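Glutathione S-transferase (Natrialba magadii ATCC 43099, PDB 6GZF) probably conjugates or transfers glutathione as a Xi class glutathione transferase, the group that includes glutathionyl-hydroquinone reductases. Local coordinates at residues E174-K179 / Y230-R235; V248-V253 / Q263-F268; H57-Y62 / D109-V114. All blocks are in the same frame, centred on the assembly; numbering follows the deposited sequence.

In the fold
Along the chain the contacts come in the order 3, 1, 2. Contact 3 belongs to the thioredoxin-like N-terminal domain, where it ties strand 56-60 of the mixed sheet to a loop ahead of helix 117-124. Contacts 1 and 2 both lie in the helical C-terminal domain, their centres about 25 Å apart: the first at its surface, the second buried and in direct contact with the second subunit. Contact 3 lies across the chain's centre from both, about 33 Å from contact 1 and 30 Å from contact 2 between centres. A weak hydrogen bond from R249 to the backbone of Y62 joins 248-253 to 57-62, so contact 2 meets both the domain and dimer interfaces.

Contact 1. Residues E174-K179 / Y230-R235; sequences EGYQEK and YLAGDR
The Y176 ring carries this contact, with the carbonyl O of A232 at its edge, near the ring plane and 3.8 Å from Y176 CD1. R235 and D234 come to the same ring obliquely. The arginine uses its aliphatic part, R235 CD lying 3.8 Å from Y176 CE2, and its guanidinium plane stands nearly upright to the ring at 83°. At the far end of the tyrosine, the OH sits beside the CB of D234, whose carboxylate plane is inclined by 33° to the ring. With CG anti to its own carbonyl carbon (chi1 -67°), Y176 sends its ring across to the loop. No hydrogen bond joins the two segments; they meet through van der Waals contact. K179 adds its CG, 4.4 Å from A232 CB, before its chain bends away and NZ is hydrogen-bonded to Q182 OE1. The loop is itself drawn together by a hydrogen bond from Y230 N to G233 O of 2.9 Å. In the helical C-terminal domain the contact thus sets the start of helix 177-192 against the connection between helices 204-224 and 238-247, while L231 turns inward onto I183, M243 and Y274.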
# COMPACT_ATOMS: atom_id res chain seq x y z
N GLU A 174 3.10 15.70 37.53
CA GLU A 174 2.00 16.28 38.29
C GLU A 174 1.33 17.42 37.53
O GLU A 174 2.00 18.31 37.01
CB GLU A 174 2.50 16.77 39.65
CG GLU A 174 1.68 17.90 40.26
CD GLU A 174 2.51 18.81 41.15
OE1 GLU A 174 3.76 18.74 41.08
OE2 GLU A 174 1.92 19.59 41.92
N GLY A 175 0.00 17.38 37.46
CA GLY A 175 -0.76 18.41 36.79
C GLY A 175 -1.09 18.05 35.35
O GLY A 175 -1.92 18.69 34.71
N TYR A 176 -0.43 17.01 34.84
CA TYR A 176 -0.64 16.57 33.46
C TYR A 176 -1.28 15.18 33.40
O TYR A 176 -1.85 14.81 32.37
CB TYR A 176 0.68 16.55 32.70
CG TYR A 176 1.31 17.91 32.47
CD1 TYR A 176 0.97 18.67 31.36
CD2 TYR A 176 2.24 18.42 33.36
CE1 TYR A 176 1.54 19.90 31.14
CE2 TYR A 176 2.82 19.66 33.15
CZ TYR A 176 2.46 20.40 32.04
OH TYR A 176 3.03 21.63 31.82
N GLN A 177 -1.18 14.44 34.50
CA GLN A 177 -1.57 13.03 34.54
C GLN A 177 -2.96 12.73 34.00
O GLN A 177 -3.15 11.80 33.22
CB GLN A 177 -1.46 12.51 35.98
CG GLN A 177 -0.06 12.52 36.54
CD GLN A 177 -0.01 12.11 38.00
OE1 GLN A 177 -1.04 11.87 38.62
NE2 GLN A 177 1.20 12.03 38.55
N GLU A 178 -3.94 13.53 34.42
CA GLU A 178 -5.33 13.32 34.02
C GLU A 178 -5.50 13.44 32.51
O GLU A 178 -6.24 12.68 31.90
CB GLU A 178 -6.24 14.31 34.75
CG GLU A 178 -7.47 13.67 35.37
CD GLU A 178 -8.06 14.52 36.49
OE1 GLU A 178 -8.15 15.75 36.31
OE2 GLU A 178 -8.41 13.95 37.54
N LYS A 179 -4.80 14.41 31.92
CA LYS A 179 -4.84 14.61 30.48
C LYS A 179 -4.04 13.53 29.75
O LYS A 179 -4.45 13.05 28.69
CB LYS A 179 -4.30 16.00 30.11
CG LYS A 179 -4.20 16.25 28.62
CD LYS A 179 -5.56 16.19 27.94
CE LYS A 179 -6.35 17.47 28.17
NZ LYS A 179 -7.70 17.41 27.54
N TYR A 230 3.91 19.17 22.47
CA TYR A 230 3.58 17.77 22.70
C TYR A 230 2.08 17.57 22.87
O TYR A 230 1.32 18.54 22.91
CB TYR A 230 4.34 17.24 23.91
CG TYR A 230 5.84 17.40 23.80
CD1 TYR A 230 6.56 16.73 22.81
CD2 TYR A 230 6.54 18.23 24.67
CE1 TYR A 230 7.93 16.88 22.70
CE2 TYR A 230 7.91 18.38 24.56
CZ TYR A 230 8.60 17.70 23.58
OH TYR A 230 9.97 17.85 23.47
N LEU A 231 1.66 16.31 22.97
CA LEU A 231 0.24 15.98 23.04
C LEU A 231 -0.43 16.55 24.28
O LEU A 231 -1.51 17.14 24.19
CB LEU A 231 0.05 14.46 23.00
CG LEU A 231 0.41 13.79 21.68
CD1 LEU A 231 0.20 12.29 21.75
CD2 LEU A 231 -0.40 14.39 20.54
N ALA A 232 0.20 16.39 25.44
CA ALA A 232 -0.30 16.99 26.67
C ALA A 232 0.16 18.44 26.77
O ALA A 232 -0.10 19.11 27.76
CB ALA A 232 0.16 16.19 27.88
N GLY A 233 0.86 18.90 25.74
CA GLY A 233 1.24 20.29 25.64
C GLY A 233 2.70 20.58 25.93
O GLY A 233 3.58 20.36 25.09
N ASP A 234 2.96 21.08 27.13
CA ASP A 234 4.27 21.62 27.50
C ASP A 234 5.35 20.56 27.65
O ASP A 234 6.53 20.83 27.41
CB ASP A 234 4.14 22.42 28.80
CG ASP A 234 5.32 23.34 29.03
OD1 ASP A 234 5.86 23.88 28.04
OD2 ASP A 234 5.71 23.52 30.20
N ARG A 235 4.97 19.35 28.05
CA ARG A 235 5.96 18.35 28.44
C ARG A 235 5.82 17.01 27.71
O ARG A 235 4.73 16.61 27.30
CB ARG A 235 5.89 18.11 29.94
CG ARG A 235 5.98 19.37 30.78
CD ARG A 235 6.42 19.03 32.19
NE ARG A 235 7.67 18.28 32.17
CZ ARG A 235 8.18 17.65 33.22
NH1 ARG A 235 9.32 16.99 33.11
NH2 ARG A 235 7.54 17.68 34.38

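Contact 2. Residues V248-V253 / Q263-F268; sequences VRFDNV and QYIREF
D251 reaches from the short helix 250-254 to I265 and R266, and its carboxylate grips two successive backbone N-H groups in the helical C-terminal domain of the glutathione transferase fold. I265 N donates to D251 OD1 at 2.9 Å, nearly straight at 166°, and R266 N donates to D251 OD2. Each oxygen offers its syn lone pair, so the carboxylate meets the turn with the side its two oxygens share. The CG of D251, anti to the carbonyl carbon (chi1 -70°), brings the carboxylate over to this turn, and two N-H groups at one carboxylate would probably favour its charged form.

The Y264 ring crosses D251 obliquely, with planes 46° apart, and its CD1 lies 3.5 Å from D251 CG. Its hydroxyl is hydrogen-bonded to H255 of the second subunit, and its ring also meets Y264 of that subunit. R266 contributes CB and CG beside D251 OD2, then runs out extended to the second subunit, where E267 of that chain is its salt-bridge partner. The turn that holds D251 therefore faces the dimer interface as well.

On the other side of the contact F250 and I265 cross at about a right angle. The aromatic ring has I265 CD1 over one face in a CH-pi contact, 4.2 Å from the centroid and displaced toward the rim, while CG1 of the isoleucine packs against the root of the ring. L214 and L218 of helix 204-224 also touch F250, whose side chain is about 4 Å from that of Y254, a residue predicted to lower the pKa of the active-site cysteine. Within the turn, Y264 N donates a hydrogen bond to E267 OE1 at 3.2 Å, using the anti lone pair of that oxygen.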
# COMPACT_ATOMS: atom_id res chain seq x y z
N VAL A 248 5.74 6.14 13.75
CA VAL A 248 7.06 5.77 13.25
C VAL A 248 6.98 4.60 12.26
O VAL A 248 7.89 4.39 11.47
CB VAL A 248 8.02 5.42 14.41
CG1 VAL A 248 7.70 4.04 14.98
CG2 VAL A 248 9.47 5.48 13.95
N ARG A 249 5.88 3.87 12.31
CA ARG A 249 5.70 2.70 11.45
C ARG A 249 4.68 2.94 10.34
O ARG A 249 4.40 2.04 9.54
CB ARG A 249 5.27 1.49 12.28
CG ARG A 249 6.34 0.97 13.23
CD ARG A 249 5.79 -0.12 14.13
NE ARG A 249 6.86 -0.85 14.81
CZ ARG A 249 7.45 -0.43 15.92
NH1 ARG A 249 7.09 0.71 16.48
NH2 ARG A 249 8.42 -1.16 16.47
N PHE A 250 4.12 4.14 10.30
CA PHE A 250 2.99 4.42 9.42
C PHE A 250 3.36 4.47 7.94
O PHE A 250 2.75 3.79 7.12
CB PHE A 250 2.33 5.74 9.83
CG PHE A 250 0.91 5.89 9.34
CD1 PHE A 250 0.64 6.25 8.03
CD2 PHE A 250 -0.15 5.67 10.21
CE1 PHE A 250 -0.67 6.38 7.59
CE2 PHE A 250 -1.46 5.80 9.77
CZ PHE A 250 -1.71 6.16 8.46
N ASP A 251 4.37 5.27 7.60
CA ASP A 251 4.69 5.53 6.20
C ASP A 251 5.51 4.41 5.55
O ASP A 251 5.58 4.33 4.32
CB ASP A 251 5.44 6.86 6.08
CG ASP A 251 4.55 8.05 6.34
OD1 ASP A 251 3.42 7.85 6.84
OD2 ASP A 251 4.97 9.19 6.05
N ASN A 252 6.12 3.56 6.36
CA ASN A 252 6.90 2.44 5.83
C ASN A 252 6.10 1.15 5.79
O ASN A 252 6.41 0.24 5.01
CB ASN A 252 8.17 2.23 6.65
CG ASN A 252 9.35 3.04 6.12
OD1 ASN A 252 9.60 4.16 6.56
ND2 ASN A 252 10.08 2.46 5.17
N VAL A 253 5.07 1.05 6.62
CA VAL A 253 4.30 -0.18 6.75
C VAL A 253 2.79 0.03 6.65
O VAL A 253 2.16 -0.45 5.71
CB VAL A 253 4.61 -0.89 8.09
CG1 VAL A 253 3.68 -2.07 8.29
CG2 VAL A 253 6.06 -1.33 8.13
N GLN A 263 -3.24 9.46 3.39
CA GLN A 263 -2.19 10.47 3.41
C GLN A 263 -0.96 9.99 4.17
O GLN A 263 -1.07 9.27 5.16
CB GLN A 263 -2.71 11.77 4.03
CG GLN A 263 -1.77 12.95 3.89
CD GLN A 263 -2.28 14.20 4.58
OE1 GLN A 263 -3.35 14.70 4.26
NE2 GLN A 263 -1.50 14.71 5.52
N TYR A 264 0.22 10.37 3.68
CA TYR A 264 1.46 10.16 4.41
C TYR A 264 1.42 10.92 5.72
O TYR A 264 0.80 11.98 5.82
CB TYR A 264 2.67 10.62 3.58
CG TYR A 264 3.25 9.58 2.65
CD1 TYR A 264 3.41 8.26 3.06
CD2 TYR A 264 3.68 9.93 1.37
CE1 TYR A 264 3.95 7.31 2.21
CE2 TYR A 264 4.22 8.99 0.52
CZ TYR A 264 4.36 7.68 0.94
OH TYR A 264 4.90 6.75 0.09
N ILE A 265 2.08 10.38 6.74
CA ILE A 265 2.27 11.13 7.98
C ILE A 265 3.16 12.33 7.70
O ILE A 265 2.97 13.41 8.27
CB ILE A 265 2.88 10.25 9.09
CG1 ILE A 265 1.85 9.23 9.59
CG2 ILE A 265 3.36 11.10 10.26
CD1 ILE A 265 0.63 9.85 10.23
N ARG A 266 4.11 12.15 6.79
CA ARG A 266 5.04 13.21 6.43
C ARG A 266 4.37 14.34 5.66
O ARG A 266 4.96 15.40 5.46
CB ARG A 266 6.21 12.64 5.62
CG ARG A 266 5.88 12.37 4.16
CD ARG A 266 7.13 11.97 3.39
NE ARG A 266 6.84 11.63 1.99
CZ ARG A 266 7.74 11.17 1.14
NH1 ARG A 266 8.99 10.99 1.52
NH2 ARG A 266 7.39 10.88 -0.11
N GLU A 267 3.13 14.12 5.23
CA GLU A 267 2.38 15.14 4.51
C GLU A 267 1.61 16.05 5.47
O GLU A 267 1.16 17.13 5.08
CB GLU A 267 1.42 14.50 3.50
CG GLU A 267 2.10 14.00 2.24
CD GLU A 267 1.10 13.58 1.17
OE1 GLU A 267 0.36 12.60 1.40
OE2 GLU A 267 1.07 14.24 0.11
N PHE A 268 1.46 15.61 6.71
CA PHE A 268 0.81 16.43 7.73
C PHE A 268 1.70 17.60 8.13
O PHE A 268 2.92 17.45 8.29
CB PHE A 268 0.46 15.60 8.96
CG PHE A 268 -0.77 14.75 8.79
CD1 PHE A 268 -2.03 15.28 9.04
CD2 PHE A 268 -0.68 13.43 8.38
CE1 PHE A 268 -3.17 14.51 8.89
CE2 PHE A 268 -1.81 12.65 8.23
CZ PHE A 268 -3.06 13.19 8.48

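Contact 3. Residues H57-Y62 / D109-V114; sequences HLYVSY and DHVHDV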
# COMPACT_ATOMS: atom_id res chain seq x y z
N HIS A 57 13.24 -8.87 33.95
CA HIS A 57 13.73 -9.03 32.59
C HIS A 57 12.64 -8.70 31.58
O HIS A 57 11.46 -8.96 31.82
CB HIS A 57 14.24 -10.46 32.37
CG HIS A 57 14.96 -10.66 31.08
ND1 HIS A 57 16.19 -10.10 30.82
CD2 HIS A 57 14.63 -11.36 29.97
CE1 HIS A 57 16.59 -10.44 29.61
NE2 HIS A 57 15.66 -11.21 29.07
N LEU A 58 13.03 -8.12 30.45
CA LEU A 58 12.07 -7.66 29.45
C LEU A 58 12.24 -8.38 28.11
O LEU A 58 13.35 -8.49 27.59
CB LEU A 58 12.21 -6.14 29.25
CG LEU A 58 11.35 -5.49 28.16
CD1 LEU A 58 9.87 -5.63 28.49
CD2 LEU A 58 11.73 -4.03 27.99
N TYR A 59 11.13 -8.86 27.56
CA TYR A 59 11.14 -9.51 26.25
C TYR A 59 10.45 -8.63 25.21
O TYR A 59 9.29 -8.27 25.38
CB TYR A 59 10.46 -10.87 26.31
CG TYR A 59 11.18 -11.89 27.15
CD1 TYR A 59 12.20 -12.66 26.61
CD2 TYR A 59 10.84 -12.08 28.48
CE1 TYR A 59 12.87 -13.59 27.38
CE2 TYR A 59 11.50 -13.01 29.26
CZ TYR A 59 12.51 -13.76 28.70
OH TYR A 59 13.18 -14.69 29.47
N VAL A 60 11.17 -8.28 24.15
CA VAL A 60 10.60 -7.42 23.11
C VAL A 60 10.94 -7.87 21.70
O VAL A 60 11.89 -8.62 21.47
CB VAL A 60 11.08 -5.96 23.26
CG1 VAL A 60 10.61 -5.35 24.57
CG2 VAL A 60 12.60 -5.88 23.13
N SER A 61 10.14 -7.40 20.76
CA SER A 61 10.50 -7.40 19.35
C SER A 61 10.66 -5.95 18.93
O SER A 61 9.91 -5.08 19.38
CB SER A 61 9.43 -8.10 18.50
OG SER A 61 9.66 -7.89 17.12
N TYR A 62 11.65 -5.66 18.09
CA TYR A 62 11.87 -4.30 17.63
C TYR A 62 10.77 -3.87 16.66
O TYR A 62 10.59 -2.68 16.40
CB TYR A 62 13.23 -4.16 16.95
CG TYR A 62 14.38 -3.94 17.91
CD1 TYR A 62 14.42 -2.81 18.73
CD2 TYR A 62 15.43 -4.84 17.99
CE1 TYR A 62 15.47 -2.60 19.60
CE2 TYR A 62 16.49 -4.64 18.86
CZ TYR A 62 16.50 -3.52 19.67
OH TYR A 62 17.55 -3.31 20.53
N ASP A 109 17.28 -16.04 24.78
CA ASP A 109 16.53 -15.94 26.02
C ASP A 109 17.49 -15.98 27.20
O ASP A 109 17.98 -17.05 27.58
CB ASP A 109 15.49 -17.06 26.12
CG ASP A 109 14.87 -17.16 27.50
OD1 ASP A 109 14.65 -16.11 28.14
OD2 ASP A 109 14.60 -18.29 27.95
N HIS A 110 17.77 -14.82 27.78
CA HIS A 110 18.75 -14.70 28.85
C HIS A 110 18.38 -15.48 30.11
O HIS A 110 19.24 -15.79 30.93
CB HIS A 110 18.97 -13.23 29.21
CG HIS A 110 19.62 -12.43 28.13
ND1 HIS A 110 18.92 -11.93 27.05
CD2 HIS A 110 20.91 -12.03 27.95
CE1 HIS A 110 19.75 -11.26 26.26
NE2 HIS A 110 20.96 -11.31 26.79
N VAL A 111 17.09 -15.79 30.26
CA VAL A 111 16.62 -16.43 31.48
C VAL A 111 16.70 -17.95 31.42
O VAL A 111 17.40 -18.57 32.22
CB VAL A 111 15.17 -16.01 31.80
CG1 VAL A 111 14.68 -16.72 33.05
CG2 VAL A 111 15.09 -14.50 31.98
N HIS A 112 15.98 -18.56 30.48
CA HIS A 112 15.91 -20.02 30.41
C HIS A 112 16.43 -20.59 29.09
O HIS A 112 16.36 -21.80 28.88
CB HIS A 112 14.48 -20.50 30.66
CG HIS A 112 14.00 -20.27 32.05
ND1 HIS A 112 14.65 -20.78 33.16
CD2 HIS A 112 12.93 -19.58 32.53
CE1 HIS A 112 14.00 -20.41 34.25
NE2 HIS A 112 12.96 -19.69 33.90
N ASP A 113 16.93 -19.72 28.22
CA ASP A 113 17.49 -20.13 26.93
C ASP A 113 16.49 -20.96 26.13
O ASP A 113 16.80 -22.06 25.67
CB ASP A 113 18.79 -20.91 27.13
CG ASP A 113 19.56 -21.11 25.83
OD1 ASP A 113 19.37 -20.30 24.90
OD2 ASP A 113 20.35 -22.07 25.75
N VAL A 114 15.28 -20.44 25.98
CA VAL A 114 14.22 -21.15 25.27
C VAL A 114 14.28 -20.89 23.77
O VAL A 114 14.78 -19.85 23.33
CB VAL A 114 12.83 -20.77 25.80
CG1 VAL A 114 12.70 -21.15 27.27
CG2 VAL A 114 12.57 -19.29 25.61
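H57 opens the contact by packing against H110 and V111, and Y59 completes it by reaching D109, so that strand 56-60 of the thioredoxin-like domain is joined to a loop folded round an Asx turn. With CG anti to the backbone N (chi1 -171°), the H57 imidazole is carried off the strand toward this loop, its CE1 3.7 Å from H110 CB. The two histidine rings meet obliquely, their planes 55° apart. V111 slides past H57 in the opposite direction, its CG2 3.8 Å from H57 CD2. Hydrogen bonds to S84 and S86 of the adjoining strand hold the H57 ring in its rotation, and the S86 hydroxyl is also hydrogen-bonded to H110 ND1.

L58 and V60 turn to helix 65-77 instead, as alternate strand residues. Y59, between them, has H57 CD2 over one ring face, and V111 CG2 comes to its hydroxyl end. Its OH donates to D109 OD1, which lies at the ring edge and in the ring plane; the 2.4 Å modelled between Y59 OH and D109 OD1 is doubtfully short at this resolution. The Y59 side chain is about 5 Å from that of V134, a predicted glutathione-binding residue, which places it close to that predicted site.

D109 also organises its own loop. OD1 accepts V111 N from above the carboxylate plane, closing the Asx turn, while OD2 takes two further backbone donors. With an alanine here, the Y59 hydroxyl would probably lose its acceptor and the backbone N-H groups of V111, H112 and V114 the oxygens that gather them, leaving the loop less firmly tied. At OD2, H112 N comes from above the carboxylate plane at 2.9 Å, whereas V114 N, 3.0 Å from D109 OD2, uses the anti lone pair.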